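Long-range contacts in Tautomerase_3 domain-containing protein (PDB 7M58), which probably acts as a hydrolase or tautomerase of the cis-3-chloroacrylic acid dehalogenase family, within the tautomerase superfamily: residues Pro1-Ser7 and His62-Asp68; Arg17-Ala21 and Val41-Asp45. One frame throughout, in Å; residues are numbered along the deposited sequence.

Interaction 1 (Pro1-Ser7 and His62-Asp68)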
ATOM      1  N   PRO A   1      13.082  -3.466  -2.503  1.00 40.14           N
ATOM      2  CA  PRO A   1      12.419  -3.126  -1.237  1.00 36.94           C
ATOM      3  C   PRO A   1      12.084  -1.656  -1.091  1.00 30.26           C
ATOM      4  O   PRO A   1      12.980  -0.823  -1.206  1.00 32.69           O
ATOM      5  CB  PRO A   1      13.455  -3.510  -0.179  1.00 35.40           C
ATOM      6  CG  PRO A   1      14.765  -3.346  -0.882  1.00 34.10           C
ATOM      7  CD  PRO A   1      14.510  -3.780  -2.305  1.00 36.78           C
ATOM      8  N   SER A   2      10.816  -1.344  -0.841  1.00 29.46           N
ATOM      9  CA  SER A   2      10.386   0.022  -0.556  1.00 31.02           C
ATOM     10  C   SER A   2       9.702   0.024   0.799  1.00 23.76           C
ATOM     11  O   SER A   2       8.710  -0.680   1.000  1.00 26.63           O
ATOM     12  CB  SER A   2       9.451   0.580  -1.626  1.00 31.21           C
ATOM     13  OG  SER A   2       8.239  -0.127  -1.636  1.00 44.04           O
ATOM     14  N   TYR A   3      10.275   0.759   1.740  1.00 22.70           N
ATOM     15  CA  TYR A   3       9.663   0.998   3.034  1.00 22.82           C
ATOM     16  C   TYR A   3       8.835   2.275   2.982  1.00 26.36           C
ATOM     17  O   TYR A   3       9.365   3.349   2.675  1.00 29.78           O
ATOM     18  CB  TYR A   3      10.733   1.100   4.116  1.00 25.95           C
ATOM     19  CG  TYR A   3      11.440  -0.206   4.346  1.00 25.81           C
ATOM     20  CD1 TYR A   3      12.522  -0.580   3.563  1.00 24.29           C
ATOM     21  CD2 TYR A   3      11.013  -1.078   5.340  1.00 24.48           C
ATOM     22  CE1 TYR A   3      13.166  -1.772   3.763  1.00 25.02           C
ATOM     23  CE2 TYR A   3      11.657  -2.276   5.548  1.00 28.35           C
ATOM     24  CZ  TYR A   3      12.728  -2.621   4.750  1.00 27.84           C
ATOM     25  OH  TYR A   3      13.380  -3.813   4.952  1.00 32.73           O
ATOM     26  N   ALA A   4       7.542   2.163   3.271  1.00 23.03           N
ATOM     27  CA  ALA A   4       6.701   3.332   3.469  1.00 20.31           C
ATOM     28  C   ALA A   4       6.467   3.498   4.965  1.00 25.21           C
ATOM     29  O   ALA A   4       6.119   2.539   5.659  1.00 30.95           O
ATOM     30  CB  ALA A   4       5.389   3.203   2.704  1.00 16.28           C
ATOM     31  N   VAL A   5       6.720   4.698   5.466  1.00 23.95           N
ATOM     32  CA  VAL A   5       6.673   4.997   6.893  1.00 23.61           C
ATOM     33  C   VAL A   5       5.590   6.035   7.090  1.00 22.92           C
ATOM     34  O   VAL A   5       5.691   7.146   6.557  1.00 25.09           O
ATOM     35  CB  VAL A   5       8.016   5.520   7.422  1.00 26.74           C
ATOM     36  CG1 VAL A   5       7.872   5.913   8.874  1.00 24.27           C
ATOM     37  CG2 VAL A   5       9.151   4.497   7.201  1.00 23.05           C
ATOM     38  N   SER A   6       4.555   5.683   7.835  1.00 20.84           N
ATOM     39  CA  SER A   6       3.435   6.579   8.067  1.00 26.80           C
ATOM     40  C   SER A   6       3.463   7.055   9.507  1.00 28.40           C
ATOM     41  O   SER A   6       3.566   6.232  10.430  1.00 28.41           O
ATOM     42  CB  SER A   6       2.104   5.882   7.780  1.00 26.16           C
ATOM     43  OG  SER A   6       1.973   5.624   6.399  1.00 31.84           O
ATOM     44  N   SER A   7       3.377   8.374   9.688  1.00 24.19           N
ATOM     45  CA  SER A   7       3.359   9.008  10.999  1.00 24.76           C
ATOM     46  C   SER A   7       2.731  10.385  10.856  1.00 28.43           C
ATOM     47  O   SER A   7       2.704  10.959   9.763  1.00 27.33           O
ATOM     48  CB  SER A   7       4.759   9.140  11.596  1.00 27.86           C
ATOM     49  OG  SER A   7       5.596   9.929  10.767  1.00 30.18           O
ATOM     50  N   HIS A  62       3.081   7.475  17.258  1.00 35.94           N
ATOM     51  CA  HIS A  62       2.729   6.201  16.647  1.00 31.75           C
ATOM     52  C   HIS A  62       3.233   6.198  15.212  1.00 31.83           C
ATOM     53  O   HIS A  62       3.034   7.174  14.475  1.00 29.26           O
ATOM     54  CB  HIS A  62       1.221   5.954  16.679  1.00 29.03           C
ATOM     55  CG  HIS A  62       0.830   4.631  16.117  1.00 30.95           C
ATOM     56  ND1 HIS A  62       0.860   3.469  16.858  1.00 33.71           N
ATOM     57  CD2 HIS A  62       0.422   4.274  14.876  1.00 29.70           C
ATOM     58  CE1 HIS A  62       0.487   2.454  16.099  1.00 29.96           C
ATOM     59  NE2 HIS A  62       0.212   2.915  14.892  1.00 30.84           N
ATOM     60  N   VAL A  63       3.880   5.102  14.819  1.00 26.83           N
ATOM     61  CA  VAL A  63       4.466   4.970  13.496  1.00 23.45           C
ATOM     62  C   VAL A  63       4.057   3.621  12.919  1.00 25.43           C
ATOM     63  O   VAL A  63       4.102   2.599  13.612  1.00 27.21           O
ATOM     64  CB  VAL A  63       6.003   5.088  13.556  1.00 24.18           C
ATOM     65  CG1 VAL A  63       6.612   4.750  12.202  1.00 26.09           C
ATOM     66  CG2 VAL A  63       6.416   6.459  14.005  1.00 24.48           C
ATOM     67  N   TRP A  64       3.666   3.614  11.652  1.00 22.04           N
ATOM     68  CA  TRP A  64       3.379   2.380  10.934  1.00 27.58           C
ATOM     69  C   TRP A  64       4.361   2.263   9.779  1.00 27.52           C
ATOM     70  O   TRP A  64       4.526   3.214   9.009  1.00 24.19           O
ATOM     71  CB  TRP A  64       1.942   2.339  10.406  1.00 26.86           C
ATOM     72  CG  TRP A  64       1.595   1.064   9.642  1.00 26.12           C
ATOM     73  CD1 TRP A  64       1.729  -0.232  10.087  1.00 29.43           C
ATOM     74  CD2 TRP A  64       1.044   0.974   8.325  1.00 26.23           C
ATOM     75  NE1 TRP A  64       1.289  -1.117   9.125  1.00 30.45           N
ATOM     76  CE2 TRP A  64       0.875  -0.404   8.030  1.00 32.63           C
ATOM     77  CE3 TRP A  64       0.688   1.917   7.360  1.00 28.71           C
ATOM     78  CZ2 TRP A  64       0.359  -0.850   6.809  1.00 30.55           C
ATOM     79  CZ3 TRP A  64       0.181   1.470   6.152  1.00 33.32           C
ATOM     80  CH2 TRP A  64       0.024   0.096   5.886  1.00 31.68           C
ATOM     81  N   ILE A  65       5.028   1.115   9.684  1.00 25.06           N
ATOM     82  CA  ILE A  65       6.023   0.844   8.654  1.00 21.71           C
ATOM     83  C   ILE A  65       5.444  -0.244   7.760  1.00 24.86           C
ATOM     84  O   ILE A  65       5.173  -1.354   8.239  1.00 27.32           O
ATOM     85  CB  ILE A  65       7.347   0.367   9.267  1.00 24.93           C
ATOM     86  CG1 ILE A  65       7.830   1.308  10.368  1.00 25.78           C
ATOM     87  CG2 ILE A  65       8.414   0.249   8.192  1.00 23.49           C
ATOM     88  CD1 ILE A  65       8.660   2.419   9.893  1.00 31.45           C
ATOM     89  N   HIS A  66       5.278   0.050   6.470  1.00 20.09           N
ATOM     90  CA  HIS A  66       4.865  -0.943   5.479  1.00 21.82           C
ATOM     91  C   HIS A  66       6.011  -1.204   4.519  1.00 27.55           C
ATOM     92  O   HIS A  66       6.465  -0.286   3.831  1.00 29.60           O
ATOM     93  CB  HIS A  66       3.647  -0.514   4.670  1.00 20.14           C
ATOM     94  CG  HIS A  66       3.221  -1.552   3.674  1.00 27.06           C
ATOM     95  ND1 HIS A  66       2.236  -2.484   3.930  1.00 34.30           N
ATOM     96  CD2 HIS A  66       3.694  -1.841   2.439  1.00 27.98           C
ATOM     97  CE1 HIS A  66       2.100  -3.279   2.883  1.00 31.45           C
ATOM     98  NE2 HIS A  66       2.975  -2.908   1.965  1.00 30.28           N
ATOM     99  N   ALA A  67       6.440  -2.453   4.432  1.00 25.48           N
ATOM    100  CA  ALA A  67       7.588  -2.819   3.620  1.00 24.82           C
ATOM    101  C   ALA A  67       7.160  -3.759   2.506  1.00 28.01           C
ATOM    102  O   ALA A  67       6.521  -4.775   2.775  1.00 32.15           O
ATOM    103  CB  ALA A  67       8.648  -3.483   4.495  1.00 23.01           C
ATOM    104  N   ASP A  68       7.539  -3.458   1.270  1.00 29.58           N
ATOM    105  CA  ASP A  68       7.341  -4.392   0.165  1.00 28.83           C
ATOM    106  C   ASP A  68       8.699  -5.027  -0.137  1.00 30.54           C
ATOM    107  O   ASP A  68       9.647  -4.333  -0.513  1.00 31.47           O
ATOM    108  CB  ASP A  68       6.764  -3.709  -1.081  1.00 28.53           C
ATOM    109  CG  ASP A  68       5.277  -3.270  -0.930  1.00 40.06           C
ATOM    110  OD1 ASP A  68       4.370  -4.135  -0.915  1.00 36.92           O
ATOM    111  OD2 ASP A  68       5.004  -2.042  -0.873  1.00 46.02           O
TER

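Interaction 2 (Arg17-Ala21 and Val41-Asp45)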
ATOM      1  N   ARG A  17      14.286  11.628   9.883  1.00 29.75           N
ATOM      2  CA  ARG A  17      13.983  10.926   8.633  1.00 29.40           C
ATOM      3  C   ARG A  17      15.249  10.390   7.997  1.00 31.40           C
ATOM      4  O   ARG A  17      15.257   9.287   7.448  1.00 29.30           O
ATOM      5  CB  ARG A  17      13.278  11.840   7.614  1.00 29.20           C
ATOM      6  CG  ARG A  17      11.830  12.185   7.825  1.00 29.46           C
ATOM      7  CD  ARG A  17      11.433  13.088   6.654  1.00 27.23           C
ATOM      8  NE  ARG A  17      10.015  13.435   6.582  1.00 27.20           N
ATOM      9  CZ  ARG A  17       9.506  14.307   5.717  1.00 27.18           C
ATOM     10  NH1 ARG A  17      10.298  14.930   4.852  1.00 29.89           N
ATOM     11  NH2 ARG A  17       8.207  14.548   5.700  1.00 28.77           N
ATOM     12  N   ALA A  18      16.309  11.201   7.996  1.00 29.38           N
ATOM     13  CA  ALA A  18      17.579  10.760   7.435  1.00 29.52           C
ATOM     14  C   ALA A  18      18.134   9.578   8.219  1.00 33.81           C
ATOM     15  O   ALA A  18      18.649   8.616   7.633  1.00 34.63           O
ATOM     16  CB  ALA A  18      18.570  11.917   7.445  1.00 30.53           C
ATOM     17  N   ALA A  19      18.007   9.623   9.551  1.00 30.69           N
ATOM     18  CA  ALA A  19      18.503   8.537  10.392  1.00 29.00           C
ATOM     19  C   ALA A  19      17.666   7.277  10.215  1.00 30.09           C
ATOM     20  O   ALA A  19      18.209   6.168  10.196  1.00 32.00           O
ATOM     21  CB  ALA A  19      18.520   8.977  11.861  1.00 23.07           C
ATOM     22  N   VAL A  20      16.342   7.422  10.094  1.00 31.59           N
ATOM     23  CA  VAL A  20      15.482   6.259   9.896  1.00 30.03           C
ATOM     24  C   VAL A  20      15.782   5.605   8.547  1.00 29.81           C
ATOM     25  O   VAL A  20      15.901   4.377   8.442  1.00 29.19           O
ATOM     26  CB  VAL A  20      13.995   6.654  10.016  1.00 29.09           C
ATOM     27  CG1 VAL A  20      13.121   5.539   9.459  1.00 26.11           C
ATOM     28  CG2 VAL A  20      13.613   6.974  11.456  1.00 23.60           C
ATOM     29  N   ALA A  21      15.889   6.416   7.494  1.00 29.89           N
ATOM     30  CA  ALA A  21      16.225   5.889   6.177  1.00 26.96           C
ATOM     31  C   ALA A  21      17.571   5.170   6.202  1.00 32.13           C
ATOM     32  O   ALA A  21      17.712   4.081   5.630  1.00 32.28           O
ATOM     33  CB  ALA A  21      16.232   7.019   5.149  1.00 28.62           C
ATOM     34  N   VAL A  41      12.982   4.375   0.635  1.00 19.98           N
ATOM     35  CA  VAL A  41      12.240   4.723   1.840  1.00 23.93           C
ATOM     36  C   VAL A  41      11.366   5.927   1.538  1.00 28.64           C
ATOM     37  O   VAL A  41      11.850   6.940   1.016  1.00 32.79           O
ATOM     38  CB  VAL A  41      13.160   5.039   3.033  1.00 27.09           C
ATOM     39  CG1 VAL A  41      12.310   5.480   4.227  1.00 24.15           C
ATOM     40  CG2 VAL A  41      14.013   3.842   3.400  1.00 22.73           C
ATOM     41  N   ILE A  42      10.094   5.835   1.886  1.00 24.34           N
ATOM     42  CA  ILE A  42       9.158   6.919   1.641  1.00 29.24           C
ATOM     43  C   ILE A  42       8.477   7.274   2.955  1.00 28.12           C
ATOM     44  O   ILE A  42       8.086   6.386   3.720  1.00 27.01           O
ATOM     45  CB  ILE A  42       8.133   6.537   0.564  1.00 20.64           C
ATOM     46  CG1 ILE A  42       8.813   6.494  -0.790  1.00 23.77           C
ATOM     47  CG2 ILE A  42       7.050   7.552   0.513  1.00 30.88           C
ATOM     48  CD1 ILE A  42       8.092   5.595  -1.777  1.00 31.03           C
ATOM     49  N   PHE A  43       8.332   8.570   3.214  1.00 26.97           N
ATOM     50  CA  PHE A  43       7.672   9.067   4.413  1.00 25.35           C
ATOM     51  C   PHE A  43       6.340   9.685   4.018  1.00 27.82           C
ATOM     52  O   PHE A  43       6.306  10.743   3.379  1.00 33.55           O
ATOM     53  CB  PHE A  43       8.553  10.073   5.150  1.00 23.52           C
ATOM     54  CG  PHE A  43       9.728   9.446   5.804  1.00 29.19           C
ATOM     55  CD1 PHE A  43       9.596   8.831   7.049  1.00 28.18           C
ATOM     56  CD2 PHE A  43      10.965   9.425   5.169  1.00 27.72           C
ATOM     57  CE1 PHE A  43      10.683   8.217   7.657  1.00 28.72           C
ATOM     58  CE2 PHE A  43      12.061   8.814   5.773  1.00 26.53           C
ATOM     59  CZ  PHE A  43      11.922   8.207   7.019  1.00 29.01           C
ATOM     60  N   ASN A  44       5.252   9.021   4.412  1.00 26.68           N
ATOM     61  CA  ASN A  44       3.898   9.545   4.260  1.00 36.69           C
ATOM     62  C   ASN A  44       3.501  10.251   5.552  1.00 37.86           C
ATOM     63  O   ASN A  44       3.204   9.606   6.567  1.00 35.69           O
ATOM     64  CB  ASN A  44       2.916   8.426   3.924  1.00 28.98           C
ATOM     65  CG  ASN A  44       3.187   7.808   2.556  1.00 39.35           C
ATOM     66  OD1 ASN A  44       3.097   8.485   1.528  1.00 42.28           O
ATOM     67  ND2 ASN A  44       3.510   6.520   2.537  1.00 29.03           N
ATOM     68  N   ASP A  45       3.480  11.577   5.520  1.00 35.85           N
ATOM     69  CA  ASP A  45       3.103  12.331   6.703  1.00 35.48           C
ATOM     70  C   ASP A  45       1.593  12.521   6.747  1.00 37.06           C
ATOM     71  O   ASP A  45       0.958  12.840   5.735  1.00 40.10           O
ATOM     72  CB  ASP A  45       3.822  13.682   6.734  1.00 38.24           C
ATOM     73  CG  ASP A  45       5.321  13.540   7.003  1.00 42.75           C
ATOM     74  OD1 ASP A  45       5.768  12.442   7.427  1.00 39.10           O
ATOM     75  OD2 ASP A  45       6.052  14.530   6.793  1.00 45.10           O
TER
HETATM   76  O   HOH W   1       8.267  12.230   8.278  1.00 27.55           O

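Interaction 1 (Pro1-Ser7 and His62-Asp68)
Tyr3 sets its ring against Ala67. The CB of Ala67 lies 3.4 Å from Tyr3 CE2 and approaches the ring obliquely. At the ring edge, near its plane, stands Ile65 CG2, 4.1 Å from Tyr3 CD2. The phenol oxygen of Tyr3 goes on to a hydrogen bond with His28 of helix 14-31.

Val5 and Ile65 lie alongside each other and point the same way. Ile65 CG1 is set anti to its carbonyl carbon (chi1 -51°), and the second torsion turns CD1 back across to Val5. There CD1 packs 3.4 Å from Val5 CG2 and also touches CG1. The same Val5 CG1 meets Val63 CG1 at 3.7 Å.

These residues share one face of an antiparallel strand pair in the central mixed sheet of a tautomerase-superfamily fold. Strand 2-8 lies between strands 40-46 and 63-70. The N-terminal proline is the catalytic residue in characterised relatives. Here Pro1 lies beside a bound sulfate, consistent with an active-site pocket, and its CA makes a short C-H contact with Asp68 O.

Three hydrogen-bonded pairs join the backbones: Ser2 with Asp68, Ala4 with His66 and Ser6 with Trp64. The bond from Ser6 N to Trp64 O is 2.7 Å long and almost straight at 179°.

The opposite face carries Ser2, Ala4, Ser6, Trp64, His66 and Asp68. Ser6 OG comes obliquely to the Trp64 ring, 4.0 Å from CE3. His66 CB covers one face of the same indole, offset toward its rim. Asp68 OD1 takes a weak bond from His66 NE2, at 3.4 Å, and a second bond from Asn105. This face also meets the other subunits: Ser2 packs on Trp64 of the second subunit, and Trp64 on Gln40 of the third.

Interaction 2 (Arg17-Ala21 and Val41-Asp45)
Arg17 lays its aliphatic chain over one face of the Phe43 ring. CG sits above the ring centre, 3.8 Å from the centroid and 5° off the ring normal, in a CH-pi contact. Extended from CG to NE, the chain runs past the phenyl group toward Asp45, and the guanidinium plane stays within 15° of the ring plane.

Asp45 meets the guanidinium at its edge. NH2 forms a salt bridge to OD2, but the modelled separation is too short to be taken literally. A water adds a second link: it accepts from Arg17 NE at 2.7 Å and donates to Asp45 OD1 at 2.6 Å. Arg17 NH2 also has a salt bridge to Asp47 of the second subunit, and NH1 bonds to Gln14.

Val20 CG1 abuts the edge of the Phe43 ring, 3.8 Å from CZ. Ala21 CB rests 4.2 Å from Val41 CB.

The contact packs helix 14-31 against strand 40-46, the last two elements of the beta-alpha-beta unit begun by strand 2-8. Phe43 also touches Val5 on that strand, while Val41 and Ile42 pair with an antiparallel strand of the second subunit.

In the fold
Both interactions are mostly buried and hold the same four-stranded sheet. Interaction 1 joins two neighbouring strands edge to edge, largely through backbone hydrogen bonds. Interaction 2 sets a helix on the sheet, using side chains: an apolar patch that ends in a charged pair also bridged by a water. Interaction 1 lies nearer the centre of the chain, though each contact has a partly exposed member. Along the chain, interaction 2 is nested inside the loop closed by interaction 1. They meet directly where Tyr3 and Val5 probably hydrogen-bond to Ile42, and where Ala4 CB packs on Asn44 ND2. Both also reach the second subunit, so each contributes to the trimer.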